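Local coordinates for protein Rnh (Ribonuclease H) (Chlorobaculum tepidum, PDB 3H08) that probably cleaves the RNA strand of RNA-DNA hybrids endonucleolytically, as a monomeric, magnesium-dependent enzyme of the RNase H family, at residues N45-L59 and N101-H115. The protein carries 3 engineered substitutions. Sequence-based numbering, arbitrary orientation. Where two conformers were deposited one is given.
Sequences NRMELMAAIKGLEAL and NIDLWQEILKLTTLH
Leu-49, Ile-53 and Leu-56 of helix 45-57 pack against Leu-104, Trp-105, Ile-108 and Leu-111 of helix 102-114, the two axes running the same way at 31° and 9.8 Å apart at their closest. The tight part is knobs-into-holes: Ile-53 enters the gap among Leu-104, Glu-107, Ile-108 and Leu-111, its CG1 lying 3.6 Å from Ile-108 CG1, while Leu-104 fits in turn among Arg-46, Leu-49, Met-50 and Ile-53. Both methyls of Leu-49 lie over one face of the Trp-105 indole, CD2 coming within 3.6 Å of CH2, and the ring's NE1 is hydrogen-bonded to Tyr-73 OH.

Toward solvent the surface turns polar. A bend at chi3 (69°) turns the Arg-46 guanidinium toward Asp-103 for an end-on, bidentate salt bridge: NH1 meets the syn lone pair of OD1 at 3.0 Å and NH2 meets OD2 at 2.9 Å, both nearly straight, with guanidinium and carboxylate almost coplanar. Leu-104 CD1 covers the centre of one guanidinium face. Farther along this side, Glu-57 OE2 and Glu-107 OE1 stand 3.2 Å apart, a pair of acceptors that would probably repel if both are ionised.

At the C-terminal ends, Leu-59 CD1 sits squarely over the His-115 imidazole, 3.5 Å from CE1, in a CH-pi contact. A water at the ring edge ties NE2 to the carbonyls of Leu-56 and Leu-59, while ND1 is hydrogen-bonded to Ala-63 N.

These paired helices belong to the RNase H fold, in which helix 45-57 lies between the mixed sheet and helix 102-114 and carries Glu-48, a predicted magnesium ligand.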
# COMPACT_ATOMS: atom_id res chain seq x y z
N ASN A 45 9.70 1.51 3.23
CA ASN A 45 9.21 0.42 2.39
C ASN A 45 8.12 -0.39 3.05
O ASN A 45 7.14 -0.73 2.43
CB ASN A 45 10.35 -0.49 1.97
CG ASN A 45 11.22 0.11 0.87
OD1 ASN A 45 10.85 1.10 0.24
ND2 ASN A 45 12.33 -0.55 0.59
N ARG A 46 8.29 -0.72 4.32
CA ARG A 46 7.25 -1.48 5.02
C ARG A 46 5.96 -0.71 5.13
O ARG A 46 4.85 -1.29 4.96
CB ARG A 46 7.73 -1.94 6.40
CG ARG A 46 8.65 -3.12 6.32
CD ARG A 46 8.91 -3.76 7.69
NE ARG A 46 7.75 -4.43 8.27
CZ ARG A 46 7.40 -5.70 8.04
NH1 ARG A 46 8.08 -6.45 7.17
NH2 ARG A 46 6.34 -6.21 8.66
N MET A 47 6.04 0.59 5.40
CA MET A 47 4.80 1.38 5.52
C MET A 47 4.10 1.56 4.15
O MET A 47 2.90 1.60 4.08
CB MET A 47 5.06 2.72 6.16
CG MET A 47 5.43 2.64 7.61
SD MET A 47 4.11 2.02 8.71
CE MET A 47 4.43 0.29 8.67
N GLU A 48 4.88 1.67 3.08
CA GLU A 48 4.36 1.70 1.72
C GLU A 48 3.59 0.44 1.40
O GLU A 48 2.50 0.51 0.82
CB GLU A 48 5.52 1.89 0.73
CG GLU A 48 6.15 3.29 0.84
CD GLU A 48 7.53 3.44 0.14
OE1 GLU A 48 8.00 2.56 -0.64
OE2 GLU A 48 8.17 4.48 0.39
N LEU A 49 4.14 -0.72 1.76
CA LEU A 49 3.42 -1.98 1.52
C LEU A 49 2.21 -2.08 2.42
O LEU A 49 1.14 -2.50 1.99
CB LEU A 49 4.32 -3.16 1.76
CG LEU A 49 5.52 -3.35 0.87
CD1 LEU A 49 6.11 -4.73 1.13
CD2 LEU A 49 5.14 -3.25 -0.56
N MET A 50 2.39 -1.73 3.69
CA MET A 50 1.28 -1.83 4.65
C MET A 50 0.08 -1.00 4.23
O MET A 50 -1.07 -1.39 4.38
CB MET A 50 1.74 -1.44 6.05
CG MET A 50 0.72 -1.78 7.09
SD MET A 50 0.59 -3.55 7.34
CE MET A 50 2.15 -3.90 8.13
N ALA A 51 0.33 0.19 3.70
CA ALA A 51 -0.80 1.02 3.23
C ALA A 51 -1.63 0.30 2.17
O ALA A 51 -2.84 0.34 2.21
CB ALA A 51 -0.31 2.30 2.74
N ALA A 52 -0.96 -0.35 1.22
CA ALA A 52 -1.66 -1.12 0.19
C ALA A 52 -2.38 -2.32 0.78
O ALA A 52 -3.52 -2.61 0.42
CB ALA A 52 -0.70 -1.52 -0.87
N ILE A 53 -1.72 -3.05 1.68
CA ILE A 53 -2.36 -4.19 2.36
C ILE A 53 -3.63 -3.80 3.09
O ILE A 53 -4.67 -4.41 2.92
CB ILE A 53 -1.39 -4.86 3.33
CG1 ILE A 53 -0.28 -5.57 2.53
CG2 ILE A 53 -2.10 -5.81 4.29
CD1 ILE A 53 0.94 -5.92 3.33
N LYS A 54 -3.52 -2.76 3.89
CA LYS A 54 -4.63 -2.31 4.70
C LYS A 54 -5.75 -1.76 3.80
O LYS A 54 -6.93 -2.02 4.06
CB LYS A 54 -4.14 -1.27 5.71
CG LYS A 54 -3.19 -1.83 6.75
CD LYS A 54 -3.89 -2.73 7.69
CE LYS A 54 -3.00 -3.09 8.82
NZ LYS A 54 -3.68 -4.06 9.70
N GLY A 55 -5.40 -1.01 2.75
CA GLY A 55 -6.37 -0.53 1.81
C GLY A 55 -7.16 -1.68 1.20
O GLY A 55 -8.37 -1.65 1.11
N LEU A 56 -6.45 -2.70 0.72
CA LEU A 56 -7.12 -3.85 0.12
C LEU A 56 -7.94 -4.64 1.15
O LEU A 56 -9.01 -5.13 0.83
CB LEU A 56 -6.12 -4.74 -0.61
CG LEU A 56 -5.49 -4.09 -1.86
CD1 LEU A 56 -4.29 -4.91 -2.31
CD2 LEU A 56 -6.46 -3.93 -2.98
N GLU A 57 -7.43 -4.76 2.37
CA GLU A 57 -8.16 -5.45 3.44
C GLU A 57 -9.47 -4.75 3.81
O GLU A 57 -10.38 -5.38 4.34
CB GLU A 57 -7.29 -5.60 4.67
CG GLU A 57 -6.26 -6.67 4.53
CD GLU A 57 -5.39 -6.90 5.77
OE1 GLU A 57 -5.37 -6.06 6.69
OE2 GLU A 57 -4.71 -7.96 5.80
N ALA A 58 -9.55 -3.45 3.52
CA ALA A 58 -10.75 -2.64 3.84
C ALA A 58 -11.90 -2.87 2.88
O ALA A 58 -13.03 -2.49 3.15
CB ALA A 58 -10.40 -1.19 3.87
N LEU A 59 -11.64 -3.53 1.77
CA LEU A 59 -12.70 -3.87 0.85
C LEU A 59 -13.56 -5.01 1.43
O LEU A 59 -13.03 -6.03 1.88
CB LEU A 59 -12.09 -4.29 -0.47
CG LEU A 59 -11.27 -3.25 -1.19
CD1 LEU A 59 -10.45 -3.89 -2.27
CD2 LEU A 59 -12.11 -2.19 -1.76
N ASN A 101 10.87 -8.32 3.77
CA ASN A 101 9.43 -8.09 3.98
C ASN A 101 8.54 -9.18 3.40
O ASN A 101 7.41 -8.92 2.96
CB ASN A 101 9.04 -6.72 3.42
CG ASN A 101 9.94 -5.61 3.92
OD1 ASN A 101 10.43 -4.75 3.14
ND2 ASN A 101 10.22 -5.64 5.20
N ILE A 102 9.03 -10.42 3.46
CA ILE A 102 8.29 -11.58 2.89
C ILE A 102 6.91 -11.66 3.52
O ILE A 102 5.96 -11.96 2.83
CB ILE A 102 9.03 -12.90 3.09
CG1 ILE A 102 10.31 -12.89 2.25
CG2 ILE A 102 8.16 -14.08 2.69
CD1 ILE A 102 11.30 -13.98 2.68
N ASP A 103 6.81 -11.36 4.82
CA ASP A 103 5.51 -11.39 5.49
C ASP A 103 4.48 -10.51 4.79
O ASP A 103 3.33 -10.90 4.56
CB ASP A 103 5.65 -11.03 6.97
CG ASP A 103 6.29 -9.64 7.22
OD1 ASP A 103 7.24 -9.21 6.51
OD2 ASP A 103 5.85 -9.02 8.22
N LEU A 104 4.91 -9.32 4.40
CA LEU A 104 4.01 -8.38 3.74
C LEU A 104 3.76 -8.75 2.30
O LEU A 104 2.62 -8.71 1.84
CB LEU A 104 4.54 -6.95 3.87
CG LEU A 104 4.75 -6.43 5.29
CD1 LEU A 104 5.17 -4.98 5.27
CD2 LEU A 104 3.49 -6.54 6.11
N TRP A 105 4.80 -9.19 1.58
CA TRP A 105 4.56 -9.69 0.22
C TRP A 105 3.58 -10.87 0.18
O TRP A 105 2.79 -10.96 -0.76
CB TRP A 105 5.86 -10.03 -0.51
CG TRP A 105 6.70 -8.87 -0.78
CD1 TRP A 105 7.90 -8.59 -0.22
CD2 TRP A 105 6.39 -7.75 -1.64
NE1 TRP A 105 8.41 -7.41 -0.70
CE2 TRP A 105 7.50 -6.87 -1.57
CE3 TRP A 105 5.32 -7.44 -2.47
CZ2 TRP A 105 7.55 -5.69 -2.32
CZ3 TRP A 105 5.40 -6.27 -3.23
CH2 TRP A 105 6.48 -5.41 -3.11
N GLN A 106 3.59 -11.74 1.18
CA GLN A 106 2.66 -12.87 1.20
C GLN A 106 1.23 -12.38 1.34
O GLN A 106 0.30 -12.97 0.80
CB GLN A 106 2.99 -13.81 2.36
CG GLN A 106 4.17 -14.68 2.02
CD GLN A 106 4.76 -15.41 3.21
OE1 GLN A 106 5.48 -16.37 3.03
NE2 GLN A 106 4.46 -14.94 4.43
N GLU A 107 1.06 -11.32 2.11
CA GLU A 107 -0.26 -10.73 2.27
C GLU A 107 -0.74 -10.12 0.96
O GLU A 107 -1.89 -10.29 0.58
CB GLU A 107 -0.25 -9.67 3.37
CG GLU A 107 -0.34 -10.22 4.73
CD GLU A 107 -1.65 -10.99 4.90
OE1 GLU A 107 -2.74 -10.35 4.85
OE2 GLU A 107 -1.59 -12.21 5.00
N ILE A 108 0.16 -9.44 0.27
CA ILE A 108 -0.17 -8.81 -1.01
C ILE A 108 -0.51 -9.86 -2.06
O ILE A 108 -1.40 -9.63 -2.88
CB ILE A 108 0.97 -7.88 -1.49
CG1 ILE A 108 1.10 -6.69 -0.55
CG2 ILE A 108 0.72 -7.41 -2.94
CD1 ILE A 108 2.38 -5.86 -0.73
N LEU A 109 0.18 -11.00 -2.03
CA LEU A 109 -0.19 -12.13 -2.91
C LEU A 109 -1.64 -12.58 -2.68
O LEU A 109 -2.38 -12.80 -3.64
CB LEU A 109 0.77 -13.29 -2.70
CG LEU A 109 2.06 -13.09 -3.42
CD1 LEU A 109 3.06 -14.16 -2.92
CD2 LEU A 109 1.89 -13.20 -4.92
N LYS A 110 -2.03 -12.75 -1.42
CA LYS A 110 -3.37 -13.17 -1.09
C LYS A 110 -4.41 -12.15 -1.54
O LYS A 110 -5.44 -12.49 -2.15
CB LYS A 110 -3.47 -13.44 0.41
CG LYS A 110 -2.67 -14.67 0.87
CD LYS A 110 -2.63 -14.73 2.39
CE LYS A 110 -3.98 -15.18 2.92
NZ LYS A 110 -3.95 -15.51 4.39
N LEU A 111 -4.13 -10.90 -1.30
CA LEU A 111 -5.10 -9.83 -1.56
C LEU A 111 -5.27 -9.58 -3.04
O LEU A 111 -6.31 -9.11 -3.48
CB LEU A 111 -4.66 -8.56 -0.84
CG LEU A 111 -4.86 -8.67 0.65
CD1 LEU A 111 -4.04 -7.63 1.40
CD2 LEU A 111 -6.33 -8.52 1.00
N THR A 112 -4.21 -9.82 -3.82
CA THR A 112 -4.29 -9.67 -5.30
C THR A 112 -4.82 -10.91 -6.01
O THR A 112 -4.91 -10.94 -7.21
CB THR A 112 -2.96 -9.23 -5.89
OG1 THR A 112 -1.90 -10.16 -5.58
CG2 THR A 112 -2.59 -7.83 -5.37
N THR A 113 -5.14 -11.96 -5.24
CA THR A 113 -6.01 -13.03 -5.67
C THR A 113 -7.48 -12.70 -5.39
O THR A 113 -8.36 -12.97 -6.21
CB THR A 113 -5.63 -14.32 -4.95
OG1 THR A 113 -4.26 -14.65 -5.24
CG2 THR A 113 -6.51 -15.47 -5.36
N LEU A 114 -7.76 -12.14 -4.22
CA LEU A 114 -9.14 -11.73 -3.89
C LEU A 114 -9.61 -10.64 -4.81
O LEU A 114 -10.79 -10.61 -5.17
CB LEU A 114 -9.23 -11.26 -2.44
CG LEU A 114 -8.90 -12.30 -1.39
CD1 LEU A 114 -9.06 -11.68 -0.02
CD2 LEU A 114 -9.77 -13.50 -1.55
N HIS A 115 -8.73 -9.69 -5.12
CA HIS A 115 -9.09 -8.51 -5.88
C HIS A 115 -8.26 -8.46 -7.13
O HIS A 115 -7.11 -8.92 -7.12
CB HIS A 115 -8.83 -7.26 -5.03
CG HIS A 115 -9.56 -7.29 -3.72
ND1 HIS A 115 -10.93 -7.22 -3.64
CD2 HIS A 115 -9.11 -7.44 -2.46
CE1 HIS A 115 -11.30 -7.30 -2.37
NE2 HIS A 115 -10.22 -7.47 -1.63
O HOH W 1 -10.41 -7.45 1.25